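Local coordinates for protein PAN2-PAN3 deadenylation complex catalytic subunit pan2 (Neurospora crassa, PDB 4CZX) that probably shortens the poly(A) tails of mRNA as catalytic subunit of the PAN deadenylation complex, this chain being the subunit's N-terminal WD40 domain, at residues Q285-V290 with D306-T311; H248-P253 with L291-S296; Q189-F194 with I221-V226; D24-P29 with T46-A51. One frame throughout, in Å; residues are numbered along the deposited sequence.

How the contacts relate
All four contacts lie in one WD40 beta-propeller of seven radial sheets. Along the chain contact 4 comes first, then contact 3; contacts 2 and 1 follow with alternating segments. Contact 1 lies within the blade made of strands 10-16, 310-315, 302-306 and 290-295; contact 2 joins the inner strand of that blade to 248-251 of the preceding one, and the centres of contacts 1 and 2 are about 16 Å apart. Contact 4, about 15 Å between centres from contact 1, continues to the next blade, with His309 against the turn at Tyr25-Pro29. Contact 3 lies where loop 189-194 enters the blade of strands 194-200 to 235-241 and touches contact 2 through Val226 and Val249. Contacts 2 and 4 thus join neighbouring blades.

Contact 1: residues Q285-V290 with D306-T311; sequences QPQGVV and DNKHNT
Asp306 and Val290 face each other as an antiparallel non-hydrogen-bonded pair, their CA atoms 4.1 Å apart and their side chains diverging. The Asp306 carboxylate, its CG set between backbone N and carbonyl carbon (chi1 70°), reaches the 285-290 loop. There Asp306 OD2 accepts Gly288 N at 3.1 Å from above the carboxylate plane. Its OD1 is held by the amides of its own turn: Lys308 N and Asn310 N arrive from opposite faces, the first closing an Asx turn. Asn307 meets the loop twice. Asn307 N gives a hydrogen bond to Val289 O (2.8 Å), and its side-chain OD1 accepts Val289 N, also at 2.8 Å, from above the amide plane. The Lys308 chain, bent at chi2 and chi4, curls back so that NZ reaches that same OD1 from the other face, while Lys308 CG packs 3.5 Å from Gly288 CA. Asn310 closes the network with ND2, which spends one N-H on Asp306 OD2 (3.0 Å, on the syn lone pair) and the other on Gln287 OE1 (2.9 Å, nearly straight at 164°). The extended Gln287 chain brings its amide nearly coplanar with that of Asn310, 24° between planes. The carboxylate is thus gripped through both oxygens, fixing its rotation, and Tyr312 OH hydrogen-bonds the neighbouring Gln287 N. This joins the type I turn between strands 302-306 and 310-315 to the loop entering 290-295, within the propeller blade whose outermost strand, 10-16, comes from the N-terminus: the Velcro closure of WD40 propellers.

Contact 2: residues H248-P253 with L291-S296; sequences HVRMHP and LHFDVS
Arg250, Phe293 and His248 carry this contact between two strands that run nearly parallel, 10° apart, with axes 7.0 Å from each other at the closest. Arg250 NE makes a salt bridge to Asp294 OD1 at 2.9 Å. The oxygen lies in the guanidinium plane, but the carboxylate is turned steeply, 73° between the two planes, and is met on the anti side but well out of its own plane. Phe293 O sits over one face of the same guanidinium. The far end of the group is held on its own strand, where Arg250 NH1 donates to Val249 O (3.0 Å) and pairs with Asp197 as well, so two aspartates flank one arginine and probably stay ionised. Asp294 OD2 in turn accepts Phe35 N from strand 32-35. Phe293 swings CG away from its backbone N (chi1 174°), laying the ring beside the Arg250 methylenes; Phe293 CE2 is 3.6 Å from Arg250 CG, and the two side chains lie alongside, pointing opposite ways. Farther along the strand, Val295 CG1 touches Arg250 CB at 3.7 Å. His248 passes the root of Phe293, CB to CB 3.7 Å, and carries its ring under the opposing main chain: His292 CA lies over one ring face, a CH-pi contact with 4.3 Å to the centroid. His248 ND1 has a weak bond to Asp197. Strands 248-251 and 290-295 belong to separate sheets, each the innermost strand of its blade: this is blade-to-blade packing next to the central channel of a WD40 beta-propeller.

Contact 3: residues Q189-F194 with I221-V226; sequences QAHGAF and ILDPYV
His191 and Asp223 appear, from their positions, to correspond to the histidine-aspartate link of the WD40 structural tetrad. His191 ND1 donates to Asp223 OD2 at 2.9 Å, and the bond is straight (179°). It lies in the imidazole plane and uses the anti lone pair of the oxygen; ring and carboxylate are nearly coplanar, 20° apart. His191 NE2 bonds to Thr207 OG1 on strand 204-210, so the ring is fixed at both nitrogens, as in that tetrad. Asp223 OD2 also takes a short hydrogen bond from a water (2.6 Å), which accepts Gly192 N (3.1 Å) and so ties the carboxylate to the main chain just after the histidine. The position in the blade explains the pairing: 189-194 is the loop leading from the outer strand 184-189 of one blade to the inner strand 194-200 of the next, while Asp223 precedes strand 225-230 of that next blade. Tyr225 lies beside the link. Asp223 CB rests against one face of its ring, and Tyr225 CE1 is 4.2 Å from His191 CE1. At the start of strand 194-200, Phe194 has its CG between backbone N and carbonyl carbon (chi1 71°), which sends the ring across. Phe194 CE2 lies 4.0 Å from Leu222 CD2, which sits at the ring edge, the two side chains crossing at about a right angle. Phe194 CZ is also 4.0 Å from Ile221 O. A MES molecule, probably from the crystallisation liquor, lies about 3 Å from the Phe194 side chain.

Contact 4: residues D24-P29 with T46-A51; sequences DYHAGP and TQKGFA
The Phe50 ring has Asp24 OD2 at its edge, 3.6 Å from CD2, and meets the His22 ring edge-to-face. The His26 ring, modelled in two conformers and therefore less certain, carries Ala27 CB over one face and Lys48 NZ at its edge. The Asp24 carboxylate is shared between two side chains of the type I turn Thr46-Gly49. Thr46 OG1 donates to Asp24 OD2 on its anti side, a short bond of 2.6 Å, while Lys48 NZ makes a salt bridge to Asp24 OD1 at 2.9 Å from above the plane. Arg66 is a second salt-bridge partner of OD1, and Glu70 one of Lys48. With its hydrogen given to Asp24, Thr46 OG1 accepts Phe50 N (2.9 Å) and Lys48 N (3.2 Å), the latter making an ST turn. Lys48 CD passes 3.6 Å from Ala27 CB, and the bend at chi3 beyond it turns the ammonium toward Asp24. Gln47, bent at chi2, brings NE2 to Pro29 O at 2.9 Å, above the carbonyl plane. A water donates to Asp24 O and Gly28 O and accepts Gln47 N, bridging the backbones. The 3-10 turn 25-27, on the way from strand 10-16 of the closing blade to inner strand 32-35, is thereby fastened to the type I turn between strands 41-45 and 50-55 of the following blade.

Contact 1: residues Q285-V290 with D306-T311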
loop_
_atom_site.group_PDB
_atom_site.type_symbol
_atom_site.label_atom_id
_atom_site.label_comp_id
_atom_site.label_asym_id
_atom_site.label_seq_id
_atom_site.Cartn_x
_atom_site.Cartn_y
_atom_site.Cartn_z
ATOM N N GLN A 285 11.945 -2.237 -41.134
ATOM C CA GLN A 285 11.866 -3.637 -40.718
ATOM C C GLN A 285 11.085 -3.791 -39.438
ATOM O O GLN A 285 11.640 -4.224 -38.430
ATOM C CB GLN A 285 13.265 -4.227 -40.528
ATOM C CG GLN A 285 14.313 -3.681 -41.480
ATOM C CD GLN A 285 14.006 -3.995 -42.930
ATOM O OE1 GLN A 285 13.288 -4.949 -43.234
ATOM N NE2 GLN A 285 14.547 -3.187 -43.835
ATOM N N PRO A 286 9.795 -3.427 -39.456
ATOM C CA PRO A 286 9.056 -3.542 -38.195
ATOM C C PRO A 286 8.897 -5.003 -37.791
ATOM O O PRO A 286 8.739 -5.863 -38.655
ATOM C CB PRO A 286 7.705 -2.897 -38.517
ATOM C CG PRO A 286 7.540 -3.072 -39.990
ATOM C CD PRO A 286 8.922 -3.077 -40.590
ATOM N N GLN A 287 8.974 -5.286 -36.497
ATOM C CA GLN A 287 8.765 -6.641 -36.019
ATOM C C GLN A 287 7.312 -7.036 -36.257
ATOM O O GLN A 287 7.026 -8.137 -36.714
ATOM C CB GLN A 287 9.124 -6.766 -34.533
ATOM C CG GLN A 287 8.938 -8.173 -33.982
ATOM C CD GLN A 287 9.254 -8.289 -32.501
ATOM O OE1 GLN A 287 9.470 -7.288 -31.808
ATOM N NE2 GLN A 287 9.279 -9.521 -32.004
ATOM N N GLY A 288 6.395 -6.123 -35.961
ATOM C CA GLY A 288 4.982 -6.401 -36.133
ATOM C C GLY A 288 4.333 -5.571 -37.219
ATOM O O GLY A 288 5.009 -5.030 -38.093
ATOM N N VAL A 289 3.008 -5.484 -37.157
ATOM C CA VAL A 289 2.225 -4.671 -38.075
ATOM C C VAL A 289 2.330 -3.201 -37.662
ATOM O O VAL A 289 2.162 -2.881 -36.490
ATOM C CB VAL A 289 0.753 -5.097 -38.072
ATOM C CG1 VAL A 289 -0.073 -4.179 -38.947
ATOM C CG2 VAL A 289 0.618 -6.556 -38.519
ATOM N N VAL A 290 2.614 -2.314 -38.611
ATOM C CA VAL A 290 2.717 -0.892 -38.286
ATOM C C VAL A 290 1.336 -0.361 -37.915
ATOM O O VAL A 290 0.358 -0.620 -38.623
ATOM C CB VAL A 290 3.307 -0.066 -39.457
ATOM C CG1 VAL A 290 3.370 1.406 -39.085
ATOM C CG2 VAL A 290 4.686 -0.578 -39.819
ATOM N N ASP A 306 4.726 -0.288 -33.990
ATOM C CA ASP A 306 4.119 -1.529 -34.468
ATOM C C ASP A 306 3.321 -2.237 -33.379
ATOM O O ASP A 306 3.351 -1.841 -32.208
ATOM C CB ASP A 306 5.178 -2.477 -35.073
ATOM C CG ASP A 306 6.133 -3.093 -34.040
ATOM O OD1 ASP A 306 5.846 -3.121 -32.824
ATOM O OD2 ASP A 306 7.202 -3.579 -34.471
ATOM N N ASN A 307 2.609 -3.296 -33.760
ATOM C CA ASN A 307 1.720 -3.935 -32.802
ATOM C C ASN A 307 2.470 -4.881 -31.869
ATOM O O ASN A 307 1.860 -5.534 -31.028
ATOM C CB ASN A 307 0.586 -4.667 -33.531
ATOM C CG ASN A 307 1.047 -5.908 -34.243
ATOM O OD1 ASN A 307 2.220 -6.054 -34.576
ATOM N ND2 ASN A 307 0.119 -6.824 -34.478
ATOM N N LYS A 308 3.793 -4.942 -32.012
ATOM C CA LYS A 308 4.640 -5.706 -31.092
ATOM C C LYS A 308 5.286 -4.797 -30.032
ATOM O O LYS A 308 6.246 -5.195 -29.365
ATOM C CB LYS A 308 5.729 -6.459 -31.864
ATOM C CG LYS A 308 5.209 -7.557 -32.818
ATOM C CD LYS A 308 4.210 -8.492 -32.155
ATOM C CE LYS A 308 3.794 -9.629 -33.104
ATOM N NZ LYS A 308 3.294 -9.127 -34.426
ATOM N N HIS A 309 4.746 -3.583 -29.910
ATOM C CA HIS A 309 5.155 -2.561 -28.926
ATOM C C HIS A 309 6.454 -1.809 -29.275
ATOM O O HIS A 309 6.977 -1.058 -28.449
ATOM C CB HIS A 309 5.294 -3.169 -27.515
ATOM C CG HIS A 309 4.021 -3.732 -26.957
ATOM N ND1 HIS A 309 3.651 -3.559 -25.641
ATOM C CD2 HIS A 309 3.048 -4.487 -27.525
ATOM C CE1 HIS A 309 2.497 -4.166 -25.425
ATOM N NE2 HIS A 309 2.112 -4.740 -26.550
ATOM N N ASN A 310 6.974 -1.980 -30.487
ATOM C CA ASN A 310 8.182 -1.250 -30.864
ATOM C C ASN A 310 7.858 0.087 -31.490
ATOM O O ASN A 310 6.896 0.203 -32.240
ATOM C CB ASN A 310 9.033 -2.045 -31.852
ATOM C CG ASN A 310 9.323 -3.442 -31.378
ATOM O OD1 ASN A 310 10.043 -3.635 -30.399
ATOM N ND2 ASN A 310 8.770 -4.436 -32.077
ATOM N N THR A 311 8.660 1.099 -31.179
ATOM C CA THR A 311 8.641 2.330 -31.958
ATOM C C THR A 311 10.035 2.579 -32.511
ATOM O O THR A 311 11.018 2.538 -31.768
ATOM C CB THR A 311 8.182 3.537 -31.138
ATOM O OG1 THR A 311 6.806 3.365 -30.783
ATOM C CG2 THR A 311 8.322 4.825 -31.951
#

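Contact 2: residues H248-P253 with L291-S296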
loop_
_atom_site.group_PDB
_atom_site.type_symbol
_atom_site.label_atom_id
_atom_site.label_comp_id
_atom_site.label_asym_id
_atom_site.label_seq_id
_atom_site.Cartn_x
_atom_site.Cartn_y
_atom_site.Cartn_z
ATOM N N HIS A 248 -1.105 4.894 -43.406
ATOM C CA HIS A 248 -0.796 6.192 -42.804
ATOM C C HIS A 248 -0.186 7.142 -43.812
ATOM O O HIS A 248 0.402 6.719 -44.822
ATOM C CB HIS A 248 0.150 6.027 -41.609
ATOM C CG HIS A 248 -0.341 5.029 -40.612
ATOM N ND1 HIS A 248 -1.321 5.323 -39.688
ATOM C CD2 HIS A 248 -0.025 3.728 -40.433
ATOM C CE1 HIS A 248 -1.587 4.239 -38.982
ATOM N NE2 HIS A 248 -0.812 3.260 -39.412
ATOM N N VAL A 249 -0.340 8.432 -43.528
ATOM C CA VAL A 249 0.161 9.471 -44.403
ATOM C C VAL A 249 0.492 10.732 -43.606
ATOM O O VAL A 249 -0.202 11.096 -42.649
ATOM C CB VAL A 249 -0.853 9.805 -45.530
ATOM C CG1 VAL A 249 -2.117 10.448 -44.954
ATOM C CG2 VAL A 249 -0.217 10.677 -46.606
ATOM N N ARG A 250 1.588 11.367 -43.997
ATOM C CA ARG A 250 1.955 12.673 -43.474
ATOM C C ARG A 250 2.421 13.542 -44.622
ATOM O O ARG A 250 3.131 13.068 -45.508
ATOM C CB ARG A 250 3.068 12.574 -42.428
ATOM C CG ARG A 250 2.645 11.973 -41.097
ATOM C CD ARG A 250 1.711 12.906 -40.345
ATOM N NE ARG A 250 1.347 12.388 -39.021
ATOM C CZ ARG A 250 0.207 11.767 -38.745
ATOM N NH1 ARG A 250 -0.693 11.533 -39.701
ATOM N NH2 ARG A 250 -0.029 11.359 -37.510
ATOM N N MET A 251 2.030 14.814 -44.595
ATOM C CA MET A 251 2.596 15.795 -45.518
ATOM C C MET A 251 4.032 16.067 -45.109
ATOM O O MET A 251 4.336 16.166 -43.915
ATOM C CB MET A 251 1.798 17.099 -45.509
ATOM C CG MET A 251 0.391 16.960 -46.057
ATOM S SD MET A 251 0.368 16.425 -47.780
ATOM C CE MET A 251 1.202 17.777 -48.626
ATOM N N HIS A 252 4.914 16.165 -46.096
ATOM C CA HIS A 252 6.303 16.506 -45.852
ATOM C C HIS A 252 6.375 17.992 -45.507
ATOM O O HIS A 252 5.882 18.822 -46.268
ATOM C CB HIS A 252 7.158 16.178 -47.075
ATOM C CG HIS A 252 8.614 16.035 -46.773
ATOM N ND1 HIS A 252 9.409 17.104 -46.415
ATOM C CD2 HIS A 252 9.423 14.949 -46.779
ATOM C CE1 HIS A 252 10.642 16.680 -46.203
ATOM N NE2 HIS A 252 10.678 15.376 -46.421
ATOM N N PRO A 253 6.971 18.326 -44.352
ATOM C CA PRO A 253 6.985 19.712 -43.861
ATOM C C PRO A 253 7.883 20.642 -44.676
ATOM O O PRO A 253 7.737 21.867 -44.574
ATOM C CB PRO A 253 7.509 19.569 -42.423
ATOM C CG PRO A 253 8.329 18.340 -42.453
ATOM C CD PRO A 253 7.644 17.405 -43.420
ATOM N N LEU A 291 1.258 0.345 -36.788
ATOM C CA LEU A 291 -0.003 0.899 -36.284
ATOM C C LEU A 291 -0.054 2.421 -36.277
ATOM O O LEU A 291 -1.139 3.006 -36.359
ATOM C CB LEU A 291 -0.269 0.419 -34.858
ATOM C CG LEU A 291 -0.591 -1.059 -34.663
ATOM C CD1 LEU A 291 -0.873 -1.303 -33.195
ATOM C CD2 LEU A 291 -1.776 -1.481 -35.518
ATOM N N HIS A 292 1.106 3.057 -36.108
ATOM C CA HIS A 292 1.176 4.520 -36.065
ATOM C C HIS A 292 2.422 5.035 -36.751
ATOM O O HIS A 292 3.434 4.339 -36.840
ATOM C CB HIS A 292 1.139 5.048 -34.613
ATOM C CG HIS A 292 0.067 4.430 -33.780
ATOM N ND1 HIS A 292 -1.263 4.767 -33.907
ATOM C CD2 HIS A 292 0.130 3.493 -32.804
ATOM C CE1 HIS A 292 -1.980 4.031 -33.072
ATOM N NE2 HIS A 292 -1.157 3.260 -32.382
ATOM N N PHE A 293 2.330 6.276 -37.213
ATOM C CA PHE A 293 3.379 6.917 -37.994
ATOM C C PHE A 293 3.390 8.426 -37.743
ATOM O O PHE A 293 2.333 9.044 -37.601
ATOM C CB PHE A 293 3.178 6.627 -39.495
ATOM C CG PHE A 293 4.131 7.360 -40.382
ATOM C CD1 PHE A 293 5.479 7.036 -40.382
ATOM C CD2 PHE A 293 3.683 8.376 -41.217
ATOM C CE1 PHE A 293 6.366 7.704 -41.204
ATOM C CE2 PHE A 293 4.571 9.055 -42.045
ATOM C CZ PHE A 293 5.912 8.723 -42.028
ATOM N N ASP A 294 4.575 9.023 -37.677
ATOM C CA ASP A 294 4.672 10.480 -37.720
ATOM C C ASP A 294 5.993 10.906 -38.351
ATOM O O ASP A 294 6.933 10.109 -38.458
ATOM C CB ASP A 294 4.528 11.089 -36.302
ATOM C CG ASP A 294 4.175 12.570 -36.328
ATOM O OD1 ASP A 294 3.657 13.050 -37.370
ATOM O OD2 ASP A 294 4.428 13.262 -35.311
ATOM N N VAL A 295 6.049 12.169 -38.766
ATOM C CA VAL A 295 7.268 12.777 -39.298
ATOM C C VAL A 295 7.606 14.016 -38.461
ATOM O O VAL A 295 6.709 14.706 -37.986
ATOM C CB VAL A 295 7.114 13.168 -40.788
ATOM C CG1 VAL A 295 6.029 14.235 -40.962
ATOM C CG2 VAL A 295 8.439 13.659 -41.359
ATOM N N SER A 296 8.891 14.269 -38.248
ATOM C CA SER A 296 9.326 15.430 -37.454
ATOM C C SER A 296 9.134 16.749 -38.204
ATOM O O SER A 296 8.942 16.752 -39.420
ATOM C CB SER A 296 10.790 15.277 -37.053
ATOM O OG SER A 296 11.654 15.444 -38.170
#

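Contact 3: residues Q189-F194 with I221-V226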
loop_
_atom_site.group_PDB
_atom_site.type_symbol
_atom_site.label_atom_id
_atom_site.label_comp_id
_atom_site.label_asym_id
_atom_site.label_seq_id
_atom_site.Cartn_x
_atom_site.Cartn_y
_atom_site.Cartn_z
ATOM N N GLN A 189 -16.244 13.197 -49.476
ATOM C CA GLN A 189 -16.347 11.752 -49.279
ATOM C C GLN A 189 -14.991 11.107 -49.544
ATOM O O GLN A 189 -14.623 10.870 -50.690
ATOM C CB GLN A 189 -17.411 11.145 -50.191
ATOM C CG GLN A 189 -17.662 9.684 -49.898
ATOM C CD GLN A 189 -18.420 9.493 -48.613
ATOM O OE1 GLN A 189 -19.506 10.045 -48.439
ATOM N NE2 GLN A 189 -17.851 8.720 -47.691
ATOM N N ALA A 190 -14.241 10.832 -48.485
ATOM C CA ALA A 190 -12.884 10.327 -48.657
ATOM C C ALA A 190 -12.873 8.810 -48.807
ATOM O O ALA A 190 -12.370 8.282 -49.798
ATOM C CB ALA A 190 -12.006 10.761 -47.488
ATOM N N HIS A 191 -13.425 8.105 -47.828
ATOM C CA HIS A 191 -13.462 6.649 -47.887
ATOM C C HIS A 191 -14.845 6.131 -47.513
ATOM O O HIS A 191 -15.676 6.878 -47.005
ATOM C CB HIS A 191 -12.384 6.056 -46.974
ATOM C CG HIS A 191 -11.016 6.600 -47.243
ATOM N ND1 HIS A 191 -10.101 5.956 -48.048
ATOM C CD2 HIS A 191 -10.416 7.746 -46.834
ATOM C CE1 HIS A 191 -8.995 6.678 -48.120
ATOM N NE2 HIS A 191 -9.162 7.770 -47.394
ATOM N N GLY A 192 -15.095 4.855 -47.788
ATOM C CA GLY A 192 -16.420 4.294 -47.633
ATOM C C GLY A 192 -16.977 4.203 -46.219
ATOM O O GLY A 192 -18.160 4.455 -46.019
ATOM N N ALA A 193 -16.147 3.836 -45.240
ATOM C CA ALA A 193 -16.642 3.629 -43.873
ATOM C C ALA A 193 -15.743 4.209 -42.789
ATOM O O ALA A 193 -16.218 4.530 -41.689
ATOM C CB ALA A 193 -16.845 2.141 -43.608
ATOM N N PHE A 194 -14.444 4.296 -43.054
ATOM C CA PHE A 194 -13.529 4.825 -42.042
ATOM C C PHE A 194 -12.300 5.487 -42.630
ATOM O O PHE A 194 -11.872 5.205 -43.746
ATOM C CB PHE A 194 -13.072 3.727 -41.062
ATOM C CG PHE A 194 -12.132 2.720 -41.665
ATOM C CD1 PHE A 194 -12.632 1.614 -42.358
ATOM C CD2 PHE A 194 -10.758 2.861 -41.532
ATOM C CE1 PHE A 194 -11.770 0.681 -42.921
ATOM C CE2 PHE A 194 -9.890 1.938 -42.092
ATOM C CZ PHE A 194 -10.397 0.842 -42.793
ATOM N N ILE A 221 -10.460 -3.606 -44.407
ATOM C CA ILE A 221 -9.405 -3.583 -45.405
ATOM C C ILE A 221 -9.092 -2.150 -45.834
ATOM O O ILE A 221 -9.998 -1.358 -46.106
ATOM C CB ILE A 221 -9.813 -4.435 -46.625
ATOM C CG1 ILE A 221 -10.211 -5.838 -46.145
ATOM C CG2 ILE A 221 -8.694 -4.493 -47.657
ATOM C CD1 ILE A 221 -10.838 -6.708 -47.210
ATOM N N LEU A 222 -7.807 -1.812 -45.874
ATOM C CA LEU A 222 -7.372 -0.482 -46.313
ATOM C C LEU A 222 -7.391 -0.309 -47.841
ATOM O O LEU A 222 -7.218 -1.276 -48.592
ATOM C CB LEU A 222 -5.972 -0.199 -45.786
ATOM C CG LEU A 222 -5.929 0.018 -44.277
ATOM C CD1 LEU A 222 -4.513 -0.191 -43.759
ATOM C CD2 LEU A 222 -6.428 1.427 -43.958
ATOM N N ASP A 223 -7.586 0.930 -48.293
ATOM C CA ASP A 223 -7.642 1.235 -49.727
ATOM C C ASP A 223 -6.255 1.310 -50.374
ATOM O O ASP A 223 -5.282 1.689 -49.722
ATOM C CB ASP A 223 -8.387 2.554 -49.962
ATOM C CG ASP A 223 -9.892 2.418 -49.792
ATOM O OD1 ASP A 223 -10.441 1.318 -50.050
ATOM O OD2 ASP A 223 -10.533 3.416 -49.410
ATOM N N PRO A 224 -6.163 0.960 -51.671
ATOM C CA PRO A 224 -4.900 0.965 -52.417
ATOM C C PRO A 224 -4.534 2.361 -52.912
ATOM O O PRO A 224 -3.999 2.529 -54.021
ATOM C CB PRO A 224 -5.198 0.033 -53.597
ATOM C CG PRO A 224 -6.645 0.268 -53.855
ATOM C CD PRO A 224 -7.264 0.402 -52.483
ATOM N N TYR A 225 -4.842 3.364 -52.102
ATOM C CA TYR A 225 -4.562 4.743 -52.470
ATOM C C TYR A 225 -4.682 5.658 -51.274
ATOM O O TYR A 225 -5.289 5.310 -50.260
ATOM C CB TYR A 225 -5.510 5.233 -53.569
ATOM C CG TYR A 225 -6.966 4.916 -53.308
ATOM C CD1 TYR A 225 -7.706 5.643 -52.381
ATOM C CD2 TYR A 225 -7.606 3.891 -53.998
ATOM C CE1 TYR A 225 -9.041 5.348 -52.132
ATOM C CE2 TYR A 225 -8.946 3.589 -53.760
ATOM C CZ TYR A 225 -9.656 4.321 -52.831
ATOM O OH TYR A 225 -10.981 4.033 -52.590
ATOM N N VAL A 226 -4.091 6.836 -51.419
ATOM C CA VAL A 226 -4.316 7.945 -50.510
ATOM C C VAL A 226 -5.287 8.914 -51.185
ATOM O O VAL A 226 -5.106 9.255 -52.359
ATOM C CB VAL A 226 -2.999 8.661 -50.164
ATOM C CG1 VAL A 226 -3.275 9.965 -49.416
ATOM C CG2 VAL A 226 -2.102 7.752 -49.353
HETATM O O HOH W 1 -13.077 3.182 -49.371
#

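Contact 4: residues D24-P29 with T46-A51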
loop_
_atom_site.group_PDB
_atom_site.type_symbol
_atom_site.label_atom_id
_atom_site.label_comp_id
_atom_site.label_asym_id
_atom_site.label_seq_id
_atom_site.Cartn_x
_atom_site.Cartn_y
_atom_site.Cartn_z
ATOM N N ASP A 24 1.431 -1.003 -18.102
ATOM C CA ASP A 24 0.392 -1.041 -19.127
ATOM C C ASP A 24 0.667 -2.056 -20.231
ATOM O O ASP A 24 -0.102 -2.149 -21.189
ATOM C CB ASP A 24 0.207 0.345 -19.755
ATOM C CG ASP A 24 -0.257 1.384 -18.747
ATOM O OD1 ASP A 24 -0.572 1.010 -17.595
ATOM O OD2 ASP A 24 -0.328 2.573 -19.116
ATOM N N TYR A 25 1.747 -2.820 -20.108
ATOM C CA TYR A 25 2.112 -3.792 -21.151
ATOM C C TYR A 25 0.964 -4.725 -21.572
ATOM O O TYR A 25 0.721 -4.960 -22.767
ATOM C CB TYR A 25 3.297 -4.621 -20.661
ATOM C CG TYR A 25 3.791 -5.652 -21.639
ATOM C CD1 TYR A 25 4.457 -5.274 -22.794
ATOM C CD2 TYR A 25 3.608 -7.018 -21.396
ATOM C CE1 TYR A 25 4.923 -6.208 -23.689
ATOM C CE2 TYR A 25 4.071 -7.965 -22.291
ATOM C CZ TYR A 25 4.729 -7.549 -23.438
ATOM O OH TYR A 25 5.204 -8.467 -24.340
ATOM N N HIS A 26 0.241 -5.246 -20.589
ATOM C CA HIS A 26 -0.873 -6.185 -20.765
ATOM C C HIS A 26 -1.994 -5.621 -21.624
ATOM O O HIS A 26 -2.810 -6.352 -22.189
ATOM C CB HIS A 26 -1.457 -6.557 -19.397
ATOM C CG HIS A 26 -2.220 -5.439 -18.753
ATOM N ND1 HIS A 26 -1.605 -4.420 -18.053
ATOM C CD2 HIS A 26 -3.547 -5.161 -18.731
ATOM C CE1 HIS A 26 -2.519 -3.571 -17.620
ATOM N NE2 HIS A 26 -3.705 -4.001 -18.012
ATOM N N ALA A 27 -2.077 -4.295 -21.656
ATOM C CA ALA A 27 -3.194 -3.624 -22.308
ATOM C C ALA A 27 -2.967 -3.401 -23.812
ATOM O O ALA A 27 -3.897 -3.036 -24.527
ATOM C CB ALA A 27 -3.486 -2.292 -21.612
ATOM N N GLY A 28 -1.745 -3.628 -24.290
ATOM C CA GLY A 28 -1.489 -3.607 -25.723
ATOM C C GLY A 28 -0.407 -2.631 -26.168
ATOM O O GLY A 28 0.261 -2.013 -25.345
ATOM N N PRO A 29 -0.226 -2.494 -27.486
ATOM C CA PRO A 29 0.807 -1.616 -28.055
ATOM C C PRO A 29 0.472 -0.144 -27.896
ATOM O O PRO A 29 -0.575 0.204 -27.345
ATOM C CB PRO A 29 0.814 -2.006 -29.538
ATOM C CG PRO A 29 -0.610 -2.394 -29.794
ATOM C CD PRO A 29 -1.026 -3.147 -28.536
ATOM N N THR A 46 0.212 4.966 -24.260
ATOM C CA THR A 46 -0.226 3.575 -24.024
ATOM C C THR A 46 -1.743 3.445 -23.990
ATOM O O THR A 46 -2.467 4.437 -23.908
ATOM C CB THR A 46 0.308 2.985 -22.667
ATOM O OG1 THR A 46 -0.475 3.493 -21.577
ATOM C CG2 THR A 46 1.792 3.301 -22.441
ATOM N N GLN A 47 -2.215 2.200 -23.989
ATOM C CA GLN A 47 -3.638 1.908 -24.018
ATOM C C GLN A 47 -4.342 2.252 -22.702
ATOM O O GLN A 47 -5.561 2.103 -22.602
ATOM C CB GLN A 47 -3.863 0.419 -24.358
ATOM C CG GLN A 47 -3.323 0.000 -25.731
ATOM C CD GLN A 47 -4.041 0.703 -26.858
ATOM O OE1 GLN A 47 -5.204 1.082 -26.713
ATOM N NE2 GLN A 47 -3.346 0.905 -27.991
ATOM N N LYS A 48 -3.576 2.676 -21.689
ATOM C CA LYS A 48 -4.150 3.061 -20.399
ATOM C C LYS A 48 -3.765 4.495 -20.033
ATOM O O LYS A 48 -3.951 4.938 -18.899
ATOM C CB LYS A 48 -3.712 2.094 -19.290
ATOM C CG LYS A 48 -4.348 0.694 -19.407
ATOM C CD LYS A 48 -3.546 -0.341 -18.615
ATOM C CE LYS A 48 -3.693 -0.151 -17.104
ATOM N NZ LYS A 48 -2.530 -0.698 -16.319
ATOM N N GLY A 49 -3.214 5.223 -20.986
ATOM C CA GLY A 49 -2.949 6.634 -20.752
ATOM C C GLY A 49 -1.579 7.019 -20.215
ATOM O O GLY A 49 -1.386 8.156 -19.780
ATOM N N PHE A 50 -0.608 6.113 -20.244
ATOM C CA PHE A 50 0.757 6.568 -19.945
ATOM C C PHE A 50 1.327 7.330 -21.143
ATOM O O PHE A 50 1.131 6.929 -22.297
ATOM C CB PHE A 50 1.679 5.395 -19.589
ATOM C CG PHE A 50 2.297 5.512 -18.228
ATOM C CD1 PHE A 50 3.415 6.318 -18.024
ATOM C CD2 PHE A 50 1.768 4.822 -17.158
ATOM C CE1 PHE A 50 3.981 6.426 -16.757
ATOM C CE2 PHE A 50 2.329 4.924 -15.890
ATOM C CZ PHE A 50 3.438 5.722 -15.687
ATOM N N ALA A 51 2.008 8.436 -20.855
ATOM C CA ALA A 51 2.760 9.184 -21.853
ATOM C C ALA A 51 4.238 8.993 -21.585
ATOM O O ALA A 51 4.698 9.197 -20.446
ATOM C CB ALA A 51 2.405 10.669 -21.801
HETATM O O HOH W 2 -0.635 -0.346 -23.378
#